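Local structure of solute Binding Protein, BlMnBP1 in complex with mannotriose (Bifidobacterium, 6FUV) at residues 73-78 / 88-93; 135-140 / 269-274; 150-155 / 159-164; 307-312 / 323-328. The protein probably captures manno-oligosaccharides such as beta-mannotriose and hands them to an ABC transporter for uptake. All blocks are in the same frame, centred on the assembly; numbering follows the deposited sequence.

How the contacts relate
The bound mannotriose lies in the cleft between two alpha/beta lobes, and the contacts fall on both sides of it. Contacts 1 and 4 belong to the lobe built on the larger sheet; their centres are 16 Å apart, joined by a weak hydrogen bond between N78 and N312. Contacts 2 and 3 lie in the lobe of the four-stranded sheet, 17 Å apart between centres, and Y138 of contact 2 touches L151 of contact 3. Contact 2 holds the sugar directly through W269 and Q273. The side chain of P88 in contact 1 comes within about 8 Å of a mannose and that of M307 in contact 4 within about 11 Å. Contacts 3 and 4 have centres 42 Å apart.

Contact 1: 73-78 / 88-93; sequences TRLQAN and PAVDRS
P88 O takes the backbone N of V90 at 2.7 Å, an inverse gamma turn centred on A89 that folds the chain so that P88 and V90 both direct their side chains at helix 67-77. Within 73-78 both meet L75. Its CD1 methyl is the shared point of contact: L75 CD1 comes 3.6 Å from P88 CG and is 3.6 Å from V90 CG2. P88 CD is close behind, 4.0 Å from L75 CD1, so the L75 methyl comes up against the CG corner of the ring, on its CG-CD side. The side chains of L75 and V90 cross obliquely. L75 carries CG beside its backbone N (chi1 -66°) and extends beyond it (chi2 174°), which carries CD1 out from the helix to the loop. On V90 it is the branch beside the backbone N, CG2, that meets the leucine. The helix lies in a beta-alpha-beta crossover: it follows strand 57-63 and precedes strand 84-86, both parallel to strand 22-28 between them, and residues 88-93 continue from the end of strand 84-86. The contact is small, 94 Å² in all, and wholly apolar. L75 also packs on W82 and M85, while P88 touches A71 and L72 one turn back along the helix. P88, A89 and V90 help line a pocket occupied by a polyethylene glycol molecule, probably from the crystallisation liquor. Beyond the turn, R92 forms a salt bridge with E373.

Contact 2: 135-140 / 269-274; sequences GVVYNA and WAVPQM. With BMA (beta-D-mannopyranose), chain B; BMA (beta-D-mannopyranose), chain C; BMA (beta-D-mannopyranose), chain D.
V137 carries the contact, both methyls turned onto helix 270-275. V137 CG2 packs 3.9 Å from V271 CG2, the two valine side chains alongside, pointing opposite ways, and touches A270 CB. V137 CG1, anti to the backbone N (chi1 178°), lies 4.0 Å from M274 SD. Strand 135-139 is an inner strand of the four-stranded sheet of one lobe of this solute-binding fold, and the helix runs along it nearly parallel, at 19° and 9.4 Å between axes. That side is closed and apolar, with M256 also on V137. The other side faces the sugar cleft with the amide of Q273 and the indole of W269. Q273 grips the mannose of chain C twice: OE1 accepts from O2 at 2.6 Å, and NE2 gives to O3 at 2.9 Å, nearly straight at 169°. The W269 ring has C5 of the chain B mannose 3.4 Å above one face, consistent with a CH-pi contact, and A270 CB over the opposite face. Replacing W269 by an alanine would probably deprive the middle mannose of its flat platform and open a gap beside A270. Q189, W249, E250, K253 and G303 also hydrogen-bond to the trisaccharide.

Contact 3: 150-155 / 159-164; sequences ELPKTP and QAALKA
The flat side-chain amide of Q159 is tied to the peptide carbonyl of P155 through a water. Q159 NE2 donates to this water at 2.7 Å, and the same water donates to P155 O at 3.0 Å. The other end of the amide, OE1, is taken by N237 ND2, so both ends have a partner and the amide's rotation is probably fixed. P155 O also accepts the backbone N of Q159 at 2.9 Å, the first-turn bond of helix 155-168. This donor is tilted 24° from the carbonyl plane and its N-H...O angle is 156°, and the same oxygen also takes the water. Q159 bends back at chi2 (-68°), with CG 3.4 Å from P155 O, and this fold of the chain returns NE2 to the water beside the start of the helix. Just ahead, T154 is the N-cap: its OG1 accepts the backbone N of E157. The second point of contact is apolar. The P152 ring presents CG to A161 CB at 4.2 Å, a light touch where the incoming loop runs alongside the first turns of the helix. A161 is the residue whose small methyl faces the loop here, and P152 also touches E157 and F158. The loop thus runs up to the helix from helix 140-145, with L151 and P152 resting on M287 of strand 284-288, while P155 and Q159 pack against T230 of helix 223-236 and L162 reaches A234 of the same helix.

Contact 4: 307-312 / 323-328; sequences MGINKN and IFVKWM
Strand 298-309 and helix 315-330, the first two elements of a beta-alpha-beta crossover, pack together through M307, I309, V325 and M328. The strand segment and helix segment run almost antiparallel, 166° between directions, with axes 9.8 Å apart. M307 and I309, two residues apart on the strand, both point at the helix, and V325 is the residue between them. Its CG2 lies 4.1 Å from M307 CB and 4.4 Å from I309 CD1; its CG1 is 4.1 Å from M307 CE. The side chains of M307 and V325 lie side by side, running in opposite senses. The methionine bends at its last torsion (chi3 -71°), which sets CE beside V325 CG1, with M307 CE 4.4 Å from M328 CB. The contact is buried and apolar throughout. After the strand, N310 OD1 accepts the backbone N of N312 at 2.9 Å, an Asx turn that bends the chain on its way toward the helix; the donor sits well above the carbonyl plane. On the residues flanking V325, F324 meets F50 of helix 43-53 edge-to-face and K326 forms a salt bridge with E111. Strand 361-364 then lies parallel to strand 298-309, completing the crossover. Such a layer of helices over a sheet is typical of the alpha/beta lobes of the periplasmic-binding-protein fold.

Contact 1: 73-78 / 88-93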
# COMPACT_ATOMS: atom_id res chain seq x y z
N THR A 73 -4.59 18.09 -2.27
CA THR A 73 -4.70 19.44 -2.80
C THR A 73 -5.68 19.48 -3.96
O THR A 73 -6.47 20.41 -4.08
CB THR A 73 -3.32 19.93 -3.22
OG1 THR A 73 -2.47 19.98 -2.09
CG2 THR A 73 -3.35 21.31 -3.82
N ARG A 74 -5.65 18.46 -4.82
CA ARG A 74 -6.56 18.44 -5.97
C ARG A 74 -8.02 18.36 -5.53
O ARG A 74 -8.89 18.94 -6.15
CB ARG A 74 -6.19 17.26 -6.87
CG ARG A 74 -6.92 17.22 -8.16
CD ARG A 74 -6.37 18.25 -9.09
NE ARG A 74 -5.21 17.73 -9.78
CZ ARG A 74 -5.24 17.24 -11.01
NH1 ARG A 74 -6.35 17.25 -11.70
NH2 ARG A 74 -4.13 16.79 -11.55
N LEU A 75 -8.29 17.65 -4.44
CA LEU A 75 -9.66 17.55 -3.93
C LEU A 75 -10.10 18.87 -3.32
O LEU A 75 -11.26 19.28 -3.45
CB LEU A 75 -9.75 16.43 -2.89
CG LEU A 75 -9.52 14.99 -3.32
CD1 LEU A 75 -9.51 14.10 -2.06
CD2 LEU A 75 -10.54 14.49 -4.30
N GLN A 76 -9.19 19.58 -2.65
CA GLN A 76 -9.51 20.92 -2.19
C GLN A 76 -9.80 21.86 -3.36
O GLN A 76 -10.61 22.77 -3.22
CB GLN A 76 -8.36 21.46 -1.36
CG GLN A 76 -8.50 22.92 -1.01
CD GLN A 76 -7.38 23.37 -0.06
OE1 GLN A 76 -6.19 23.24 -0.36
NE2 GLN A 76 -7.76 23.92 1.06
N ALA A 77 -9.17 21.68 -4.51
CA ALA A 77 -9.42 22.56 -5.64
C ALA A 77 -10.86 22.49 -6.08
O ALA A 77 -11.37 23.45 -6.67
CB ALA A 77 -8.50 22.17 -6.80
N ASN A 78 -11.54 21.37 -5.84
CA ASN A 78 -12.98 21.26 -6.08
C ASN A 78 -13.36 21.67 -7.50
O ASN A 78 -14.19 22.54 -7.70
CB ASN A 78 -13.76 22.12 -5.09
CG ASN A 78 -15.24 21.79 -5.03
OD1 ASN A 78 -15.67 20.72 -5.44
ND2 ASN A 78 -16.01 22.70 -4.49
N PRO A 88 -6.92 9.48 -1.95
CA PRO A 88 -5.86 9.72 -0.96
C PRO A 88 -6.35 9.54 0.46
O PRO A 88 -7.36 8.89 0.65
CB PRO A 88 -5.44 11.16 -1.28
CG PRO A 88 -6.73 11.83 -1.78
CD PRO A 88 -7.48 10.73 -2.50
N ALA A 89 -5.65 10.05 1.46
CA ALA A 89 -6.02 9.82 2.85
C ALA A 89 -7.22 10.70 3.21
O ALA A 89 -7.14 11.66 3.97
CB ALA A 89 -4.83 10.05 3.78
N VAL A 90 -8.35 10.33 2.68
CA VAL A 90 -9.65 10.86 3.04
C VAL A 90 -10.35 9.88 3.99
O VAL A 90 -10.33 8.67 3.78
CB VAL A 90 -10.49 11.10 1.76
CG1 VAL A 90 -11.94 11.07 2.08
CG2 VAL A 90 -10.06 12.43 1.12
N ASP A 91 -10.94 10.41 5.06
CA ASP A 91 -11.67 9.54 5.97
C ASP A 91 -12.89 8.93 5.29
O ASP A 91 -13.49 9.54 4.41
CB ASP A 91 -12.14 10.33 7.19
CG ASP A 91 -11.06 10.49 8.19
OD1 ASP A 91 -10.22 9.57 8.26
OD2 ASP A 91 -11.05 11.53 8.89
N ARG A 92 -13.31 7.76 5.78
CA ARG A 92 -14.45 7.06 5.20
C ARG A 92 -15.69 7.94 5.23
O ARG A 92 -16.43 8.04 4.24
CB ARG A 92 -14.69 5.76 5.97
CG ARG A 92 -13.63 4.68 5.77
CD ARG A 92 -13.88 3.51 6.68
NE ARG A 92 -15.06 2.73 6.30
CZ ARG A 92 -15.01 1.56 5.64
NH1 ARG A 92 -13.83 1.02 5.29
NH2 ARG A 92 -16.14 0.89 5.36
N SER A 93 -15.93 8.59 6.35
CA SER A 93 -17.13 9.41 6.49
C SER A 93 -17.19 10.64 5.58
O SER A 93 -18.19 11.36 5.54
CB SER A 93 -17.24 9.87 7.94
OG SER A 93 -16.11 10.65 8.32

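Contact 2: 135-140 / 269-274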
# COMPACT_ATOMS: atom_id res chain seq x y z
N GLY A 135 5.75 -6.71 2.57
CA GLY A 135 6.79 -7.68 2.89
C GLY A 135 8.17 -7.05 2.86
O GLY A 135 8.34 -5.90 3.27
N VAL A 136 9.16 -7.79 2.34
CA VAL A 136 10.50 -7.27 2.11
C VAL A 136 10.97 -7.68 0.72
O VAL A 136 10.99 -8.87 0.37
CB VAL A 136 11.51 -7.78 3.15
CG1 VAL A 136 12.85 -7.17 2.94
CG2 VAL A 136 11.02 -7.49 4.55
N VAL A 137 11.39 -6.66 -0.07
CA VAL A 137 12.09 -6.89 -1.33
C VAL A 137 13.55 -7.14 -1.01
O VAL A 137 14.11 -6.46 -0.19
CB VAL A 137 11.92 -5.71 -2.30
CG1 VAL A 137 12.70 -5.96 -3.57
CG2 VAL A 137 10.46 -5.42 -2.61
N TYR A 138 14.16 -8.14 -1.62
CA TYR A 138 15.54 -8.50 -1.29
C TYR A 138 16.23 -9.09 -2.51
O TYR A 138 15.58 -9.64 -3.40
CB TYR A 138 15.59 -9.51 -0.11
CG TYR A 138 15.19 -10.95 -0.46
CD1 TYR A 138 13.86 -11.32 -0.52
CD2 TYR A 138 16.13 -11.90 -0.76
CE1 TYR A 138 13.48 -12.57 -0.84
CE2 TYR A 138 15.76 -13.21 -1.10
CZ TYR A 138 14.42 -13.54 -1.12
OH TYR A 138 14.01 -14.84 -1.47
N ASN A 139 17.54 -8.91 -2.56
CA ASN A 139 18.36 -9.44 -3.63
C ASN A 139 18.87 -10.81 -3.20
O ASN A 139 19.70 -10.92 -2.29
CB ASN A 139 19.50 -8.49 -3.99
CG ASN A 139 20.19 -8.90 -5.32
OD1 ASN A 139 20.75 -9.98 -5.40
ND2 ASN A 139 20.10 -8.08 -6.36
N ALA A 140 18.36 -11.87 -3.82
CA ALA A 140 18.76 -13.24 -3.48
C ALA A 140 20.24 -13.50 -3.78
O ALA A 140 20.92 -14.19 -3.01
CB ALA A 140 17.87 -14.21 -4.26
N TRP A 269 3.80 -4.54 -4.65
CA TRP A 269 3.74 -3.70 -5.83
C TRP A 269 5.13 -3.28 -6.24
O TRP A 269 5.37 -3.02 -7.41
CB TRP A 269 2.87 -2.48 -5.54
CG TRP A 269 3.44 -1.67 -4.44
CD1 TRP A 269 3.15 -1.77 -3.12
CD2 TRP A 269 4.47 -0.68 -4.55
NE1 TRP A 269 3.90 -0.86 -2.40
CE2 TRP A 269 4.73 -0.19 -3.25
CE3 TRP A 269 5.18 -0.14 -5.62
CZ2 TRP A 269 5.67 0.82 -2.98
CZ3 TRP A 269 6.12 0.84 -5.35
CH2 TRP A 269 6.37 1.29 -4.05
N ALA A 270 6.07 -3.21 -5.32
CA ALA A 270 7.42 -2.78 -5.63
C ALA A 270 8.28 -3.82 -6.33
O ALA A 270 9.32 -3.46 -6.91
CB ALA A 270 8.15 -2.36 -4.36
N VAL A 271 7.89 -5.09 -6.34
CA VAL A 271 8.81 -6.12 -6.82
C VAL A 271 8.98 -6.00 -8.33
O VAL A 271 10.11 -5.89 -8.81
CB VAL A 271 8.35 -7.52 -6.40
CG1 VAL A 271 9.31 -8.60 -6.92
CG2 VAL A 271 8.23 -7.62 -4.86
N PRO A 272 7.92 -5.98 -9.13
CA PRO A 272 8.17 -5.86 -10.57
C PRO A 272 8.92 -4.58 -10.94
O PRO A 272 9.70 -4.62 -11.89
CB PRO A 272 6.76 -5.95 -11.19
CG PRO A 272 5.79 -5.72 -10.03
CD PRO A 272 6.52 -6.29 -8.83
N GLN A 273 8.68 -3.47 -10.24
CA GLN A 273 9.34 -2.22 -10.59
C GLN A 273 10.85 -2.39 -10.45
O GLN A 273 11.62 -1.80 -11.20
CB GLN A 273 8.86 -1.05 -9.70
CG GLN A 273 7.38 -0.71 -9.78
CD GLN A 273 6.98 0.57 -9.08
OE1 GLN A 273 7.78 1.42 -8.77
NE2 GLN A 273 5.70 0.71 -8.85
N MET A 274 11.30 -3.14 -9.44
CA MET A 274 12.72 -3.33 -9.26
C MET A 274 13.27 -4.50 -10.05
O MET A 274 14.44 -4.46 -10.42
CB MET A 274 12.99 -3.51 -7.77
CG MET A 274 12.62 -2.26 -6.97
SD MET A 274 13.02 -2.34 -5.24
CE MET A 274 12.35 -0.79 -4.67
C1 BMA B . 4.47 4.68 -4.91
C2 BMA B . 3.89 5.39 -3.65
C3 BMA B . 3.37 4.39 -2.72
C4 BMA B . 2.45 3.35 -3.39
C5 BMA B . 3.07 2.76 -4.65
C6 BMA B . 2.07 1.96 -5.48
O2 BMA B . 2.80 6.21 -4.00
O3 BMA B . 2.72 5.08 -1.67
O4 BMA B . 2.21 2.27 -2.43
O5 BMA B . 3.51 3.89 -5.50
O6 BMA B . 0.90 2.79 -5.76
C1 BMA C . 7.04 5.99 -9.21
C2 BMA C . 6.67 4.56 -8.84
C3 BMA C . 5.46 4.60 -7.88
C4 BMA C . 5.83 5.45 -6.65
C5 BMA C . 6.35 6.83 -7.09
C6 BMA C . 6.84 7.70 -5.90
O1 BMA C . 8.13 5.93 -10.03
O2 BMA C . 7.74 3.92 -8.12
O3 BMA C . 5.04 3.28 -7.58
O4 BMA C . 4.71 5.73 -5.80
O5 BMA C . 7.43 6.67 -8.05
O6 BMA C . 7.07 9.03 -6.35
C1 BMA D . 0.85 2.15 -2.00
C2 BMA D . 0.59 0.72 -1.56
C3 BMA D . -0.82 0.56 -0.96
C4 BMA D . -1.04 1.70 0.08
C5 BMA D . -0.75 3.04 -0.54
C6 BMA D . -0.99 4.20 0.41
O2 BMA D . 1.57 0.40 -0.54
O3 BMA D . -1.08 -0.74 -0.38
O4 BMA D . -2.34 1.70 0.55
O5 BMA D . 0.60 3.06 -0.95
O6 BMA D . -0.02 4.16 1.43

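Contact 3: 150-155 / 159-164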
# COMPACT_ATOMS: atom_id res chain seq x y z
N GLU A 150 18.36 -19.51 3.94
CA GLU A 150 16.94 -19.51 4.23
C GLU A 150 16.56 -18.12 4.72
O GLU A 150 17.38 -17.41 5.30
CB GLU A 150 16.60 -20.57 5.25
CG GLU A 150 17.54 -20.65 6.40
CD GLU A 150 17.23 -21.77 7.36
OE1 GLU A 150 16.18 -22.41 7.16
OE2 GLU A 150 18.04 -21.98 8.30
N LEU A 151 15.31 -17.76 4.47
CA LEU A 151 14.82 -16.42 4.73
C LEU A 151 14.60 -16.21 6.23
O LEU A 151 13.99 -17.05 6.89
CB LEU A 151 13.50 -16.17 3.98
CG LEU A 151 13.57 -16.36 2.48
CD1 LEU A 151 12.22 -16.36 1.82
CD2 LEU A 151 14.46 -15.28 1.86
N PRO A 152 15.04 -15.07 6.78
CA PRO A 152 14.66 -14.75 8.16
C PRO A 152 13.15 -14.65 8.30
O PRO A 152 12.46 -14.17 7.40
CB PRO A 152 15.35 -13.40 8.41
CG PRO A 152 15.47 -12.80 7.00
CD PRO A 152 15.69 -13.93 6.09
N LYS A 153 12.65 -15.16 9.41
CA LYS A 153 11.23 -15.13 9.73
C LYS A 153 10.93 -14.42 11.04
O LYS A 153 9.76 -14.25 11.35
CB LYS A 153 10.68 -16.57 9.79
CG LYS A 153 10.66 -17.28 8.43
CD LYS A 153 9.98 -18.61 8.48
CE LYS A 153 9.89 -19.22 7.07
NZ LYS A 153 11.16 -18.95 6.33
N THR A 154 11.92 -14.00 11.80
CA THR A 154 11.74 -13.27 13.05
C THR A 154 12.60 -12.02 12.99
O THR A 154 13.48 -11.89 12.13
CB THR A 154 12.16 -14.11 14.26
OG1 THR A 154 13.57 -14.34 14.19
CG2 THR A 154 11.41 -15.45 14.31
N PRO A 155 12.39 -11.06 13.92
CA PRO A 155 13.26 -9.87 13.93
C PRO A 155 14.73 -10.17 14.22
O PRO A 155 15.61 -9.55 13.61
CB PRO A 155 12.63 -9.00 15.02
CG PRO A 155 11.18 -9.42 15.10
CD PRO A 155 11.22 -10.92 14.83
N GLN A 159 17.88 -9.36 11.75
CA GLN A 159 19.05 -8.54 12.04
C GLN A 159 20.32 -9.35 11.82
O GLN A 159 21.30 -8.84 11.24
CB GLN A 159 19.01 -7.99 13.47
CG GLN A 159 17.87 -7.01 13.76
CD GLN A 159 17.99 -5.69 13.01
OE1 GLN A 159 19.03 -5.11 12.93
NE2 GLN A 159 16.90 -5.21 12.50
N ALA A 160 20.30 -10.64 12.21
CA ALA A 160 21.44 -11.50 11.90
C ALA A 160 21.69 -11.55 10.40
O ALA A 160 22.83 -11.51 9.96
CB ALA A 160 21.22 -12.90 12.47
N ALA A 161 20.64 -11.64 9.58
CA ALA A 161 20.81 -11.54 8.13
C ALA A 161 21.51 -10.26 7.73
O ALA A 161 22.47 -10.30 6.96
CB ALA A 161 19.47 -11.63 7.41
N LEU A 162 21.04 -9.12 8.25
CA LEU A 162 21.67 -7.84 7.92
C LEU A 162 23.12 -7.80 8.41
O LEU A 162 23.98 -7.21 7.75
CB LEU A 162 20.86 -6.69 8.54
CG LEU A 162 19.41 -6.51 8.07
CD1 LEU A 162 18.74 -5.33 8.80
CD2 LEU A 162 19.35 -6.31 6.57
N LYS A 163 23.41 -8.42 9.55
CA LYS A 163 24.80 -8.46 9.99
C LYS A 163 25.66 -9.25 9.02
O LYS A 163 26.76 -8.84 8.69
CB LYS A 163 24.91 -9.05 11.39
CG LYS A 163 26.32 -9.31 11.81
CD LYS A 163 26.54 -8.98 13.27
CE LYS A 163 25.55 -9.62 14.15
NZ LYS A 163 25.99 -9.61 15.57
N ALA A 164 25.15 -10.37 8.52
CA ALA A 164 25.92 -11.15 7.55
C ALA A 164 26.11 -10.39 6.23
O ALA A 164 27.18 -10.45 5.63
CB ALA A 164 25.21 -12.47 7.27
O HOH W 1 14.68 -6.71 13.05

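Contact 4: 307-312 / 323-328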
# COMPACT_ATOMS: atom_id res chain seq x y z
N MET A 307 -9.37 3.37 -7.05
CA MET A 307 -9.83 4.32 -8.05
C MET A 307 -11.14 4.92 -7.58
O MET A 307 -12.08 4.19 -7.30
CB MET A 307 -9.98 3.66 -9.41
CG MET A 307 -8.66 3.50 -10.15
SD MET A 307 -8.79 2.32 -11.47
CE MET A 307 -8.94 0.80 -10.52
N GLY A 308 -11.16 6.25 -7.47
CA GLY A 308 -12.35 7.01 -7.12
C GLY A 308 -12.74 7.97 -8.22
O GLY A 308 -11.90 8.48 -8.95
N ILE A 309 -14.04 8.24 -8.34
CA ILE A 309 -14.59 9.03 -9.44
C ILE A 309 -15.12 10.36 -8.90
O ILE A 309 -15.84 10.38 -7.90
CB ILE A 309 -15.70 8.24 -10.15
CG1 ILE A 309 -15.08 7.00 -10.80
CG2 ILE A 309 -16.41 9.05 -11.22
CD1 ILE A 309 -16.00 6.27 -11.73
N ASN A 310 -14.79 11.45 -9.59
CA ASN A 310 -15.14 12.82 -9.22
C ASN A 310 -16.64 13.09 -9.30
O ASN A 310 -17.26 13.00 -10.36
CB ASN A 310 -14.38 13.77 -10.16
CG ASN A 310 -14.35 15.23 -9.71
OD1 ASN A 310 -14.92 15.63 -8.72
ND2 ASN A 310 -13.64 16.02 -10.47
N LYS A 311 -17.22 13.44 -8.18
CA LYS A 311 -18.61 13.88 -8.25
C LYS A 311 -18.79 15.18 -9.00
O LYS A 311 -19.91 15.45 -9.43
CB LYS A 311 -19.21 14.05 -6.86
CG LYS A 311 -18.56 15.02 -5.94
CD LYS A 311 -19.16 14.83 -4.52
CE LYS A 311 -20.65 15.20 -4.42
NZ LYS A 311 -20.84 16.66 -4.06
N ASN A 312 -17.72 15.95 -9.21
CA ASN A 312 -17.84 17.16 -10.03
C ASN A 312 -18.05 16.83 -11.50
O ASN A 312 -18.67 17.61 -12.22
CB ASN A 312 -16.62 18.05 -9.91
CG ASN A 312 -16.43 18.59 -8.52
OD1 ASN A 312 -17.36 18.69 -7.75
ND2 ASN A 312 -15.19 18.95 -8.20
N ILE A 323 -16.98 2.95 -16.45
CA ILE A 323 -16.70 1.94 -17.46
C ILE A 323 -15.21 1.69 -17.51
O ILE A 323 -14.79 0.54 -17.57
CB ILE A 323 -17.26 2.38 -18.82
CG1 ILE A 323 -18.78 2.27 -18.81
CG2 ILE A 323 -16.57 1.56 -19.91
CD1 ILE A 323 -19.47 2.90 -20.00
N PHE A 324 -14.38 2.75 -17.42
CA PHE A 324 -12.94 2.51 -17.46
C PHE A 324 -12.48 1.73 -16.25
O PHE A 324 -11.63 0.84 -16.36
CB PHE A 324 -12.16 3.80 -17.57
CG PHE A 324 -10.67 3.61 -17.64
CD1 PHE A 324 -10.08 3.21 -18.80
CD2 PHE A 324 -9.88 3.87 -16.56
CE1 PHE A 324 -8.71 3.05 -18.87
CE2 PHE A 324 -8.54 3.70 -16.62
CZ PHE A 324 -7.95 3.30 -17.78
N VAL A 325 -13.03 2.06 -15.07
CA VAL A 325 -12.61 1.36 -13.86
C VAL A 325 -12.95 -0.12 -13.97
O VAL A 325 -12.14 -1.01 -13.62
CB VAL A 325 -13.27 2.01 -12.63
CG1 VAL A 325 -12.94 1.16 -11.39
CG2 VAL A 325 -12.76 3.42 -12.40
N LYS A 326 -14.17 -0.41 -14.42
CA LYS A 326 -14.59 -1.78 -14.57
C LYS A 326 -13.71 -2.51 -15.56
O LYS A 326 -13.40 -3.68 -15.34
CB LYS A 326 -16.05 -1.84 -14.98
CG LYS A 326 -16.57 -3.28 -14.94
CD LYS A 326 -18.01 -3.39 -14.50
CE LYS A 326 -18.54 -4.81 -14.54
NZ LYS A 326 -19.98 -4.86 -14.12
N TRP A 327 -13.32 -1.85 -16.66
CA TRP A 327 -12.37 -2.42 -17.61
C TRP A 327 -11.01 -2.67 -16.98
O TRP A 327 -10.37 -3.69 -17.25
CB TRP A 327 -12.19 -1.48 -18.81
CG TRP A 327 -11.33 -2.10 -19.89
CD1 TRP A 327 -11.76 -2.87 -20.94
CD2 TRP A 327 -9.90 -2.00 -20.05
NE1 TRP A 327 -10.68 -3.30 -21.70
CE2 TRP A 327 -9.53 -2.79 -21.16
CE3 TRP A 327 -8.91 -1.37 -19.34
CZ2 TRP A 327 -8.23 -2.88 -21.61
CZ3 TRP A 327 -7.62 -1.49 -19.77
CH2 TRP A 327 -7.29 -2.21 -20.90
N MET A 328 -10.51 -1.73 -16.16
CA MET A 328 -9.26 -2.00 -15.47
C MET A 328 -9.42 -3.22 -14.59
O MET A 328 -8.52 -4.04 -14.48
CB MET A 328 -8.82 -0.79 -14.65
CG MET A 328 -8.31 0.41 -15.49
SD MET A 328 -6.71 0.03 -16.17
CE MET A 328 -5.76 -0.13 -14.63